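Local coordinates for protein glucose-1-phosphate uridylyltransferase (Sphingomonas elodea, PDB 2UX8) that probably catalyses the transfer of a uridylyl group from UTP to alpha-D-glucose 1-phosphate, giving UDP-glucose and diphosphate, at residues C[188-193]-C[254-259]; C[37-42]-C[72-77]; C[179-184]-C[199-204]; C[143-148]-C[275-280]. All coordinates share one frame; numbering follows the deposited sequence.

Contact 1: C[188-193]-C[254-259]; sequences DGVLTE and GVTFQG
One backbone carbonyl, Val-190 O, takes two hydrogen bonds from a single residue across the contact, Thr-256. The amide Thr-256 N reaches Val-190 O at 3.3 Å, tilted 24° from the carbonyl plane, while the hydroxyl Thr-256 OG1 gives to Val-190 O at the same length, in that plane and on a lone pair. The hydroxyl can join the amide because it stands between its own backbone N and carbonyl carbon (chi1 53°). Further along the antiparallel strands, Gly-254 N gives a 2.8 Å bond to Thr-192 O; the return bond from Thr-192 N to Gly-254 O is weak, and Leu-191 CA adds a CA-H...O contact to Gly-254 O at 3.3 Å. On one face of the sheet Leu-191 and Val-255 lie side by side, CD2 against CG2 at 3.7 Å. Val-190 CG1 meets Val-255 CG1, and its CG2 lies near Gln-258 NE2. The type II' turn from Asp-188 to Leu-191, with Gly-189 at backbone angles that call for glycine, delivers Val-190 to the neighbouring strand. The double donation from Thr-256 and the Gly-254 N bond thus fix the hairpin end to strand 252-256, while valine and leucine methyls close one face.

Contact 2: C[37-42]-C[72-77]; sequences KEMLPV and SALEDH
Apolar contacts dominate, and Met-39 and Leu-74 supply most of them. The two side chains run past one another head to tail, with Met-39 CG 3.9 Å from Leu-74 CD1. Beyond CG the methionine bends twice (chi2 -64°, chi3 -71°), which turns its CE methyl against the helix, between Ala-73 and His-77: CE lies 4.2 Å from Ala-73 CB and 4.1 Å from Ala-73 O. Leu-74 CD1 also packs on Glu-38, whose side chain crosses it at about a right angle, with CB at 3.8 Å from that methyl. With an alanine here instead of Met-39 the CE methyl and sulfur would be gone, which is likely to leave Ala-73 and His-77 without their contact from this loop, and Leu-74 CD1 with Glu-38 alone. The sulfur-aromatic interaction is looser: Met-39 SD sits 5.3 Å from the centroid of the His-77 ring, approaching obliquely at 32° off the normal. Polar ends look elsewhere, His-77 NE2 to Gln-49 and Lys-37 NZ to Asp-141 by a salt bridge, while Glu-38 OE1 has a long, weak ion pair with Lys-71. His-77 O receives Lys-33 of a second subunit, and Glu-75 and Asp-76 pair with Arg-112 of a third. Residues 37-42 close the glycine-rich signature loop that follows strand 16-21 in sugar nucleotidyltransferases, here packed against helix 72-77 of the parallel, Rossmann-like half of the GT-A fold.

Contact 3: C[179-184]-C[199-204]; sequences YGIITP and EKPAPG. With G1P (1-O-phosphono-alpha-D-glucopyranose), chain K.
Glu-199 OE2 is gripped by two sugar hydroxyls of the bound glucose 1-phosphate, O2 and O3, each giving a hydrogen bond modelled at 2.5 Å, a length not to be over-read at this resolution. A bend at chi2 (-43°) turns the carboxylate back toward the sugar and the opposite segment, although Glu-199 CB points away from it. Shortening the residue to an alanine is likely to leave the sugar's O2 and O3 without the acceptor they share and to remove a negative charge from the pocket. The neighbouring hydroxyl O4 is an acceptor instead: Gly-180 N gives it a nearly straight bond of 3.0 Å, 168° at the hydrogen. O4 also lies at the edge of the Tyr-179 ring, near its plane, and 3.4 Å from Tyr-179 CB. A side chain at Gly-180 would probably crowd the sugar O3. Away from the sugar, Lys-200 CA makes a CA-H...O contact with Tyr-179 O at 3.1 Å, and the Ile-181 side chain lies across Pro-201 at about a right angle, CG1 3.8 Å from Pro-201 CG. Val-212 O adds another hydrogen bond to the ligand. The site thus lies where paired strands 181-188 and 191-198 meet their flanking loops, with Ser-211 of strand 210-213 against Tyr-179 and Ile-181, and Ile-182 on strand 164-170.

Contact 4: C[143-148]-C[275-280]; sequences FMFGQP and LAVALS
Val-277 CG2 is the point where the contact is tight: it lies against the end of the Phe-143 ring, 3.7 Å from CZ and equally close to CE2, an oblique approach. The same methyl sits over one face of the Phe-145 ring, 4.2 Å from CE1 and displaced toward the rim, so one valine branch serves two phenylalanines two residues apart on the strand. Both rings reach it because CG lies anti to the backbone N in each (chi1 -175° at Phe-143, -162° at Phe-145), which sends the two side chains out alongside one another. Tyr-50 makes an edge-to-face stack with Phe-143 and also touches Val-277, closing this inner side. The outer side, with partly exposed Phe-145 and solvent-exposed Ser-280, is slacker. Phe-145 CZ meets Ser-280 OG at 3.8 Å, the hydroxyl at the ring edge near its plane, and CE2 stays 4.3 Å from Ala-276 O. That hydroxyl is occupied, giving a 2.8 Å hydrogen bond back to Val-277 O, which also accepts from Ser-280 N at the end of the helix. Strand 142-145 is paired with strand 260-263, whose Tyr-262 touches Phe-143, Phe-145 and Ala-276, and helix 267-279 lies between this two-stranded sheet and Phe-291 and Ile-271 of a second subunit.

Contact 2 comes first along the chain; contacts 1 and 3 follow with alternating segments, both nested inside the long loop closed by contact 4. Contacts 1 and 3, centres 18 Å apart, share the large mixed sheet through neighbouring strands 181-188 and 191-198, on the side holding glucose 1-phosphate. Contact 2 lies on the opposite side of the chain's centre, its own centre about 30 Å from that of contact 1 and 31 Å from that of contact 3. Contact 4 bridges the halves: Phe-257 of contact 1 packs on residues 144-148, while Val-42 of contact 2 touches Phe-143 and Val-277. Contacts 2 and 4 also meet the second subunit, so the sugar-binding sheet is linked by packing to the assembly interface.

Contact 1: C[188-193]-C[254-259]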
loop_
_atom_site.group_PDB
_atom_site.type_symbol
_atom_site.label_atom_id
_atom_site.label_comp_id
_atom_site.label_asym_id
_atom_site.label_seq_id
_atom_site.Cartn_x
_atom_site.Cartn_y
_atom_site.Cartn_z
ATOM N N ASP C 188 -37.892 1.261 31.153
ATOM C CA ASP C 188 -38.393 -0.088 31.358
ATOM C C ASP C 188 -37.191 -0.995 31.564
ATOM O O ASP C 188 -36.853 -1.822 30.714
ATOM C CB ASP C 188 -39.223 -0.521 30.144
ATOM C CG ASP C 188 -39.581 -1.992 30.168
ATOM O OD1 ASP C 188 -39.978 -2.500 31.239
ATOM O OD2 ASP C 188 -39.477 -2.643 29.105
ATOM N N GLY C 189 -36.539 -0.817 32.706
ATOM C CA GLY C 189 -35.367 -1.611 33.021
ATOM C C GLY C 189 -34.110 -1.024 32.409
ATOM O O GLY C 189 -33.582 -0.022 32.887
ATOM N N VAL C 190 -33.642 -1.650 31.336
ATOM C CA VAL C 190 -32.438 -1.225 30.633
ATOM C C VAL C 190 -32.766 -0.252 29.500
ATOM O O VAL C 190 -31.918 0.529 29.060
ATOM C CB VAL C 190 -31.697 -2.472 30.081
ATOM C CG1 VAL C 190 -31.320 -2.285 28.623
ATOM C CG2 VAL C 190 -30.472 -2.749 30.932
ATOM N N LEU C 191 -34.007 -0.303 29.039
ATOM C CA LEU C 191 -34.459 0.561 27.966
ATOM C C LEU C 191 -34.982 1.864 28.517
ATOM O O LEU C 191 -35.364 1.953 29.681
ATOM C CB LEU C 191 -35.566 -0.118 27.168
ATOM C CG LEU C 191 -35.119 -1.378 26.434
ATOM C CD1 LEU C 191 -36.312 -2.096 25.825
ATOM C CD2 LEU C 191 -34.108 -0.979 25.375
ATOM N N THR C 192 -34.999 2.873 27.660
ATOM C CA THR C 192 -35.482 4.181 28.034
ATOM C C THR C 192 -35.868 4.910 26.748
ATOM O O THR C 192 -35.047 5.097 25.860
ATOM C CB THR C 192 -34.400 4.943 28.860
ATOM O OG1 THR C 192 -34.322 6.300 28.422
ATOM C CG2 THR C 192 -33.035 4.268 28.737
ATOM N N GLU C 193 -37.140 5.277 26.640
ATOM C CA GLU C 193 -37.660 5.964 25.465
ATOM C C GLU C 193 -36.957 7.270 25.129
ATOM O O GLU C 193 -36.702 8.091 26.007
ATOM C CB GLU C 193 -39.152 6.244 25.655
ATOM C CG GLU C 193 -40.054 5.068 25.337
ATOM C CD GLU C 193 -41.445 5.227 25.911
ATOM O OE1 GLU C 193 -41.889 6.380 26.101
ATOM O OE2 GLU C 193 -42.098 4.192 26.161
ATOM N N GLY C 254 -33.173 3.913 24.149
ATOM C CA GLY C 254 -31.783 4.033 24.518
ATOM C C GLY C 254 -31.496 2.796 25.340
ATOM O O GLY C 254 -32.325 2.387 26.148
ATOM N N VAL C 255 -30.337 2.187 25.124
ATOM C CA VAL C 255 -29.962 0.995 25.863
ATOM C C VAL C 255 -28.754 1.280 26.746
ATOM O O VAL C 255 -27.769 1.855 26.292
ATOM C CB VAL C 255 -29.613 -0.151 24.909
ATOM C CG1 VAL C 255 -29.328 -1.405 25.698
ATOM C CG2 VAL C 255 -30.755 -0.377 23.928
ATOM N N THR C 256 -28.833 0.899 28.016
ATOM C CA THR C 256 -27.708 1.110 28.905
ATOM C C THR C 256 -26.916 -0.193 28.939
ATOM O O THR C 256 -27.471 -1.279 29.108
ATOM C CB THR C 256 -28.164 1.535 30.315
ATOM O OG1 THR C 256 -29.126 0.604 30.808
ATOM C CG2 THR C 256 -28.793 2.916 30.270
ATOM N N PHE C 257 -25.613 -0.060 28.746
ATOM C CA PHE C 257 -24.703 -1.186 28.687
ATOM C C PHE C 257 -24.325 -1.801 30.028
ATOM O O PHE C 257 -23.960 -1.098 30.965
ATOM C CB PHE C 257 -23.444 -0.741 27.930
ATOM C CG PHE C 257 -22.399 -1.803 27.802
ATOM C CD1 PHE C 257 -22.726 -3.066 27.306
ATOM C CD2 PHE C 257 -21.079 -1.531 28.143
ATOM C CE1 PHE C 257 -21.745 -4.047 27.146
ATOM C CE2 PHE C 257 -20.087 -2.492 27.992
ATOM C CZ PHE C 257 -20.416 -3.759 27.489
ATOM N N GLN C 258 -24.413 -3.127 30.097
ATOM C CA GLN C 258 -24.060 -3.876 31.295
ATOM C C GLN C 258 -22.562 -4.134 31.212
ATOM O O GLN C 258 -22.116 -5.238 30.875
ATOM C CB GLN C 258 -24.800 -5.203 31.307
ATOM C CG GLN C 258 -26.237 -5.070 30.903
ATOM C CD GLN C 258 -27.138 -4.783 32.068
ATOM O OE1 GLN C 258 -27.882 -5.656 32.504
ATOM N NE2 GLN C 258 -27.078 -3.561 32.591
ATOM N N GLY C 259 -21.789 -3.097 31.502
ATOM C CA GLY C 259 -20.345 -3.203 31.454
ATOM C C GLY C 259 -19.816 -1.790 31.480
ATOM O O GLY C 259 -20.582 -0.857 31.709
#

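Contact 2: C[37-42]-C[72-77]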
loop_
_atom_site.group_PDB
_atom_site.type_symbol
_atom_site.label_atom_id
_atom_site.label_comp_id
_atom_site.label_asym_id
_atom_site.label_seq_id
_atom_site.Cartn_x
_atom_site.Cartn_y
_atom_site.Cartn_z
ATOM N N LYS C 37 -5.937 4.934 13.321
ATOM C CA LYS C 37 -6.308 5.034 14.721
ATOM C C LYS C 37 -7.028 3.758 15.147
ATOM O O LYS C 37 -6.843 3.258 16.253
ATOM C CB LYS C 37 -7.228 6.246 14.869
ATOM C CG LYS C 37 -8.100 6.257 16.088
ATOM C CD LYS C 37 -7.304 6.560 17.328
ATOM C CE LYS C 37 -8.228 6.745 18.514
ATOM N NZ LYS C 37 -9.177 7.894 18.338
ATOM N N GLU C 38 -7.840 3.234 14.238
ATOM C CA GLU C 38 -8.617 2.037 14.496
ATOM C C GLU C 38 -7.754 0.800 14.698
ATOM O O GLU C 38 -8.246 -0.250 15.104
ATOM C CB GLU C 38 -9.601 1.794 13.345
ATOM C CG GLU C 38 -10.581 2.936 13.072
ATOM C CD GLU C 38 -10.045 3.972 12.086
ATOM O OE1 GLU C 38 -9.066 3.673 11.382
ATOM O OE2 GLU C 38 -10.616 5.081 11.996
ATOM N N MET C 39 -6.467 0.925 14.408
ATOM C CA MET C 39 -5.555 -0.192 14.549
ATOM C C MET C 39 -4.774 -0.154 15.852
ATOM O O MET C 39 -4.022 -1.078 16.140
ATOM C CB MET C 39 -4.585 -0.225 13.379
ATOM C CG MET C 39 -5.209 -0.572 12.064
ATOM S SD MET C 39 -5.846 -2.222 12.083
ATOM C CE MET C 39 -4.358 -3.157 12.093
ATOM N N LEU C 40 -4.934 0.910 16.636
ATOM C CA LEU C 40 -4.231 0.978 17.912
ATOM C C LEU C 40 -4.701 -0.212 18.727
ATOM O O LEU C 40 -5.888 -0.547 18.742
ATOM C CB LEU C 40 -4.518 2.284 18.655
ATOM C CG LEU C 40 -3.950 3.553 18.009
ATOM C CD1 LEU C 40 -4.038 4.708 18.988
ATOM C CD2 LEU C 40 -2.505 3.330 17.622
ATOM N N PRO C 41 -3.770 -0.877 19.405
ATOM C CA PRO C 41 -4.109 -2.054 20.212
ATOM C C PRO C 41 -4.541 -1.836 21.642
ATOM O O PRO C 41 -3.993 -0.979 22.338
ATOM C CB PRO C 41 -2.830 -2.874 20.164
ATOM C CG PRO C 41 -1.769 -1.782 20.217
ATOM C CD PRO C 41 -2.311 -0.699 19.295
ATOM N N VAL C 42 -5.536 -2.601 22.081
ATOM C CA VAL C 42 -5.889 -2.500 23.465
ATOM C C VAL C 42 -5.026 -3.483 24.236
ATOM O O VAL C 42 -4.824 -3.272 25.345
ATOM C CB VAL C 42 -7.369 -2.717 23.785
ATOM C CG1 VAL C 42 -7.537 -2.940 25.281
ATOM C CG2 VAL C 42 -8.151 -1.466 23.418
ATOM N N SER C 72 -4.723 0.702 4.552
ATOM C CA SER C 72 -4.632 -0.647 4.001
ATOM C C SER C 72 -4.540 -1.691 5.115
ATOM O O SER C 72 -5.011 -2.826 4.972
ATOM C CB SER C 72 -3.393 -0.778 3.121
ATOM O OG SER C 72 -3.070 0.455 2.519
ATOM N N ALA C 73 -3.909 -1.305 6.215
ATOM C CA ALA C 73 -3.740 -2.203 7.346
ATOM C C ALA C 73 -5.072 -2.794 7.797
ATOM O O ALA C 73 -5.162 -3.972 8.138
ATOM C CB ALA C 73 -3.081 -1.458 8.493
ATOM N N LEU C 74 -6.110 -1.973 7.793
ATOM C CA LEU C 74 -7.419 -2.431 8.202
ATOM C C LEU C 74 -7.883 -3.528 7.282
ATOM O O LEU C 74 -8.559 -4.461 7.702
ATOM C CB LEU C 74 -8.421 -1.286 8.147
ATOM C CG LEU C 74 -9.020 -0.872 9.486
ATOM C CD1 LEU C 74 -8.332 0.370 10.013
ATOM C CD2 LEU C 74 -10.489 -0.602 9.284
ATOM N N GLU C 75 -7.514 -3.408 6.017
ATOM C CA GLU C 75 -7.920 -4.380 5.018
ATOM C C GLU C 75 -7.125 -5.677 5.123
ATOM O O GLU C 75 -7.679 -6.776 5.058
ATOM C CB GLU C 75 -7.749 -3.768 3.638
ATOM C CG GLU C 75 -8.799 -4.196 2.659
ATOM C CD GLU C 75 -8.814 -3.324 1.436
ATOM O OE1 GLU C 75 -8.434 -2.141 1.570
ATOM O OE2 GLU C 75 -9.216 -3.813 0.356
ATOM N N ASP C 76 -5.819 -5.537 5.300
ATOM C CA ASP C 76 -4.952 -6.693 5.401
ATOM C C ASP C 76 -5.200 -7.487 6.668
ATOM O O ASP C 76 -5.101 -8.717 6.674
ATOM C CB ASP C 76 -3.498 -6.254 5.344
ATOM C CG ASP C 76 -3.151 -5.596 4.033
ATOM O OD1 ASP C 76 -3.711 -6.017 3.003
ATOM O OD2 ASP C 76 -2.316 -4.672 4.022
ATOM N N HIS C 77 -5.532 -6.775 7.736
ATOM C CA HIS C 77 -5.785 -7.416 9.009
ATOM C C HIS C 77 -6.879 -8.481 8.934
ATOM O O HIS C 77 -6.818 -9.477 9.648
ATOM C CB HIS C 77 -6.172 -6.374 10.054
ATOM C CG HIS C 77 -6.444 -6.960 11.400
ATOM N ND1 HIS C 77 -5.440 -7.267 12.294
ATOM C CD2 HIS C 77 -7.601 -7.360 11.979
ATOM C CE1 HIS C 77 -5.966 -7.831 13.366
ATOM N NE2 HIS C 77 -7.275 -7.901 13.200
#

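Contact 3: C[179-184]-C[199-204]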
loop_
_atom_site.group_PDB
_atom_site.type_symbol
_atom_site.label_atom_id
_atom_site.label_comp_id
_atom_site.label_asym_id
_atom_site.label_seq_id
_atom_site.Cartn_x
_atom_site.Cartn_y
_atom_site.Cartn_z
ATOM N N TYR C 179 -21.591 15.415 23.251
ATOM C CA TYR C 179 -22.339 14.292 22.712
ATOM C C TYR C 179 -23.702 14.704 22.211
ATOM O O TYR C 179 -24.105 15.858 22.336
ATOM C CB TYR C 179 -22.557 13.221 23.784
ATOM C CG TYR C 179 -21.336 12.786 24.577
ATOM C CD1 TYR C 179 -20.723 13.642 25.495
ATOM C CD2 TYR C 179 -20.834 11.490 24.454
ATOM C CE1 TYR C 179 -19.648 13.210 26.273
ATOM C CE2 TYR C 179 -19.762 11.054 25.224
ATOM C CZ TYR C 179 -19.176 11.914 26.131
ATOM O OH TYR C 179 -18.130 11.472 26.908
ATOM N N GLY C 180 -24.408 13.739 21.637
ATOM C CA GLY C 180 -25.757 13.992 21.185
ATOM C C GLY C 180 -26.527 13.696 22.453
ATOM O O GLY C 180 -26.239 12.698 23.121
ATOM N N ILE C 181 -27.483 14.543 22.813
ATOM C CA ILE C 181 -28.219 14.308 24.044
ATOM C C ILE C 181 -29.646 13.839 23.835
ATOM O O ILE C 181 -30.342 14.302 22.935
ATOM C CB ILE C 181 -28.193 15.566 24.928
ATOM C CG1 ILE C 181 -26.756 15.822 25.386
ATOM C CG2 ILE C 181 -29.101 15.389 26.133
ATOM C CD1 ILE C 181 -26.156 14.676 26.200
ATOM N N ILE C 182 -30.071 12.911 24.683
ATOM C CA ILE C 182 -31.406 12.346 24.604
ATOM C C ILE C 182 -32.391 12.991 25.571
ATOM O O ILE C 182 -32.036 13.350 26.692
ATOM C CB ILE C 182 -31.373 10.845 24.927
ATOM C CG1 ILE C 182 -30.443 10.121 23.952
ATOM C CG2 ILE C 182 -32.782 10.274 24.894
ATOM C CD1 ILE C 182 -30.169 8.671 24.317
ATOM N N THR C 183 -33.629 13.139 25.113
ATOM C CA THR C 183 -34.718 13.671 25.926
ATOM C C THR C 183 -35.447 12.374 26.287
ATOM O O THR C 183 -36.183 11.819 25.475
ATOM C CB THR C 183 -35.624 14.590 25.090
ATOM O OG1 THR C 183 -34.845 15.679 24.580
ATOM C CG2 THR C 183 -36.756 15.140 25.933
ATOM N N PRO C 184 -35.234 11.869 27.512
ATOM C CA PRO C 184 -35.834 10.627 28.005
ATOM C C PRO C 184 -37.325 10.583 28.268
ATOM O O PRO C 184 -37.935 11.578 28.657
ATOM C CB PRO C 184 -35.044 10.358 29.273
ATOM C CG PRO C 184 -34.897 11.726 29.826
ATOM C CD PRO C 184 -34.511 12.553 28.600
ATOM N N GLU C 199 -27.779 17.210 18.769
ATOM C CA GLU C 199 -26.342 16.959 18.595
ATOM C C GLU C 199 -25.604 18.003 19.429
ATOM O O GLU C 199 -25.964 19.134 19.381
ATOM C CB GLU C 199 -25.961 17.149 17.120
ATOM C CG GLU C 199 -25.118 16.044 16.490
ATOM C CD GLU C 199 -24.005 15.546 17.382
ATOM O OE1 GLU C 199 -23.263 16.367 17.946
ATOM O OE2 GLU C 199 -23.866 14.322 17.513
ATOM N N LYS C 200 -24.585 17.648 20.191
ATOM C CA LYS C 200 -23.842 18.626 21.002
ATOM C C LYS C 200 -24.517 19.959 21.396
ATOM O O LYS C 200 -24.177 21.017 20.864
ATOM C CB LYS C 200 -22.512 18.946 20.317
ATOM C CG LYS C 200 -21.618 17.745 20.117
ATOM C CD LYS C 200 -20.196 18.158 19.797
ATOM C CE LYS C 200 -19.318 16.939 19.581
ATOM N NZ LYS C 200 -17.888 17.277 19.390
ATOM N N PRO C 201 -25.455 19.928 22.360
ATOM C CA PRO C 201 -26.140 21.152 22.795
ATOM C C PRO C 201 -25.174 22.143 23.449
ATOM O O PRO C 201 -24.068 21.769 23.836
ATOM C CB PRO C 201 -27.169 20.627 23.784
ATOM C CG PRO C 201 -26.452 19.465 24.399
ATOM C CD PRO C 201 -25.855 18.782 23.196
ATOM N N ALA C 202 -25.597 23.400 23.568
ATOM C CA ALA C 202 -24.779 24.436 24.192
ATOM C C ALA C 202 -24.750 24.155 25.689
ATOM O O ALA C 202 -25.677 23.555 26.228
ATOM C CB ALA C 202 -25.377 25.806 23.921
ATOM N N PRO C 203 -23.697 24.599 26.388
ATOM C CA PRO C 203 -23.587 24.361 27.830
ATOM C C PRO C 203 -24.580 25.065 28.750
ATOM O O PRO C 203 -24.185 25.808 29.619
ATOM C CB PRO C 203 -22.151 24.769 28.126
ATOM C CG PRO C 203 -21.943 25.901 27.186
ATOM C CD PRO C 203 -22.551 25.387 25.900
ATOM N N GLY C 204 -25.867 24.824 28.586
ATOM C CA GLY C 204 -26.831 25.467 29.455
ATOM C C GLY C 204 -28.168 25.051 28.914
ATOM O O GLY C 204 -29.216 25.268 29.525
HETATM C C1 G1P K . -20.988 11.031 17.349
HETATM C C2 G1P K . -22.482 11.412 17.379
HETATM C C3 G1P K . -22.832 11.916 18.789
HETATM C C4 G1P K . -22.565 10.781 19.772
HETATM C C5 G1P K . -21.068 10.409 19.684
HETATM C C6 G1P K . -20.779 9.252 20.652
HETATM O O1 G1P K . -20.197 12.213 17.610
HETATM O O2 G1P K . -22.717 12.443 16.421
HETATM O O3 G1P K . -24.208 12.269 18.841
HETATM O O4 G1P K . -22.883 11.221 21.092
HETATM O O5 G1P K . -20.737 9.977 18.333
HETATM O O6 G1P K . -19.400 8.878 20.588
HETATM P P G1P K . -18.619 11.897 17.397
HETATM O O1P G1P K . -18.364 11.393 16.024
HETATM O O2P G1P K . -17.779 13.235 17.659
HETATM O O3P G1P K . -18.129 10.790 18.462
#

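Contact 4: C[143-148]-C[275-280]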
loop_
_atom_site.group_PDB
_atom_site.type_symbol
_atom_site.label_atom_id
_atom_site.label_comp_id
_atom_site.label_asym_id
_atom_site.label_seq_id
_atom_site.Cartn_x
_atom_site.Cartn_y
_atom_site.Cartn_z
ATOM N N PHE C 143 -14.634 1.747 23.189
ATOM C CA PHE C 143 -14.276 0.409 23.614
ATOM C C PHE C 143 -15.296 -0.024 24.675
ATOM O O PHE C 143 -15.365 0.544 25.771
ATOM C CB PHE C 143 -12.848 0.436 24.172
ATOM C CG PHE C 143 -12.316 -0.908 24.538
ATOM C CD1 PHE C 143 -11.972 -1.825 23.560
ATOM C CD2 PHE C 143 -12.233 -1.290 25.875
ATOM C CE1 PHE C 143 -11.563 -3.113 23.910
ATOM C CE2 PHE C 143 -11.826 -2.573 26.230
ATOM C CZ PHE C 143 -11.493 -3.484 25.246
ATOM N N MET C 144 -16.113 -1.012 24.326
ATOM C CA MET C 144 -17.145 -1.501 25.226
ATOM C C MET C 144 -16.717 -2.804 25.893
ATOM O O MET C 144 -16.745 -3.875 25.286
ATOM C CB MET C 144 -18.457 -1.700 24.459
ATOM C CG MET C 144 -18.896 -0.470 23.683
ATOM S SD MET C 144 -19.130 0.982 24.733
ATOM C CE MET C 144 -20.909 0.897 25.005
ATOM N N PHE C 145 -16.346 -2.700 27.158
ATOM C CA PHE C 145 -15.885 -3.849 27.916
ATOM C C PHE C 145 -16.987 -4.497 28.760
ATOM O O PHE C 145 -17.555 -3.862 29.651
ATOM C CB PHE C 145 -14.726 -3.410 28.817
ATOM C CG PHE C 145 -13.894 -4.539 29.321
ATOM C CD1 PHE C 145 -13.600 -5.619 28.499
ATOM C CD2 PHE C 145 -13.357 -4.503 30.598
ATOM C CE1 PHE C 145 -12.784 -6.638 28.940
ATOM C CE2 PHE C 145 -12.535 -5.520 31.053
ATOM C CZ PHE C 145 -12.248 -6.592 30.222
ATOM N N GLY C 146 -17.282 -5.764 28.480
ATOM C CA GLY C 146 -18.306 -6.464 29.235
ATOM C C GLY C 146 -18.851 -7.673 28.501
ATOM O O GLY C 146 -18.581 -7.848 27.315
ATOM N N GLN C 147 -19.587 -8.531 29.204
ATOM C CA GLN C 147 -20.179 -9.705 28.570
ATOM C C GLN C 147 -21.651 -9.716 28.920
ATOM O O GLN C 147 -22.007 -9.570 30.079
ATOM C CB GLN C 147 -19.567 -11.016 29.067
ATOM C CG GLN C 147 -18.259 -10.923 29.821
ATOM C CD GLN C 147 -17.589 -12.287 29.965
ATOM O OE1 GLN C 147 -18.219 -13.267 30.379
ATOM N NE2 GLN C 147 -16.305 -12.355 29.622
ATOM N N PRO C 148 -22.528 -9.861 27.917
ATOM C CA PRO C 148 -22.169 -10.001 26.505
ATOM C C PRO C 148 -21.666 -8.668 25.992
ATOM O O PRO C 148 -21.649 -7.684 26.725
ATOM C CB PRO C 148 -23.493 -10.375 25.842
ATOM C CG PRO C 148 -24.273 -10.998 26.934
ATOM C CD PRO C 148 -23.966 -10.098 28.099
ATOM N N LEU C 275 -5.132 -1.075 30.638
ATOM C CA LEU C 275 -4.913 -1.541 31.989
ATOM C C LEU C 275 -6.021 -2.492 32.439
ATOM O O LEU C 275 -5.762 -3.565 33.005
ATOM C CB LEU C 275 -4.843 -0.341 32.926
ATOM C CG LEU C 275 -4.759 -0.671 34.406
ATOM C CD1 LEU C 275 -3.583 -1.599 34.651
ATOM C CD2 LEU C 275 -4.625 0.618 35.191
ATOM N N ALA C 276 -7.259 -2.083 32.184
ATOM C CA ALA C 276 -8.422 -2.866 32.556
ATOM C C ALA C 276 -8.372 -4.252 31.954
ATOM O O ALA C 276 -8.540 -5.246 32.648
ATOM C CB ALA C 276 -9.693 -2.156 32.112
ATOM N N VAL C 277 -8.145 -4.318 30.652
ATOM C CA VAL C 277 -8.091 -5.600 29.965
ATOM C C VAL C 277 -6.914 -6.445 30.434
ATOM O O VAL C 277 -7.043 -7.648 30.595
ATOM C CB VAL C 277 -8.019 -5.395 28.432
ATOM C CG1 VAL C 277 -7.953 -6.736 27.707
ATOM C CG2 VAL C 277 -9.235 -4.606 27.974
ATOM N N ALA C 278 -5.767 -5.819 30.658
ATOM C CA ALA C 278 -4.603 -6.562 31.118
ATOM C C ALA C 278 -4.874 -7.148 32.507
ATOM O O ALA C 278 -4.436 -8.251 32.799
ATOM C CB ALA C 278 -3.368 -5.661 31.142
ATOM N N LEU C 279 -5.599 -6.426 33.359
ATOM C CA LEU C 279 -5.893 -6.945 34.697
ATOM C C LEU C 279 -6.839 -8.135 34.636
ATOM O O LEU C 279 -6.905 -8.934 35.571
ATOM C CB LEU C 279 -6.517 -5.874 35.586
ATOM C CG LEU C 279 -5.550 -4.797 36.052
ATOM C CD1 LEU C 279 -6.309 -3.800 36.908
ATOM C CD2 LEU C 279 -4.400 -5.433 36.829
ATOM N N SER C 280 -7.566 -8.257 33.533
ATOM C CA SER C 280 -8.512 -9.350 33.374
ATOM C C SER C 280 -7.869 -10.563 32.711
ATOM O O SER C 280 -8.515 -11.594 32.528
ATOM C CB SER C 280 -9.714 -8.902 32.539
ATOM O OG SER C 280 -9.413 -8.953 31.158
#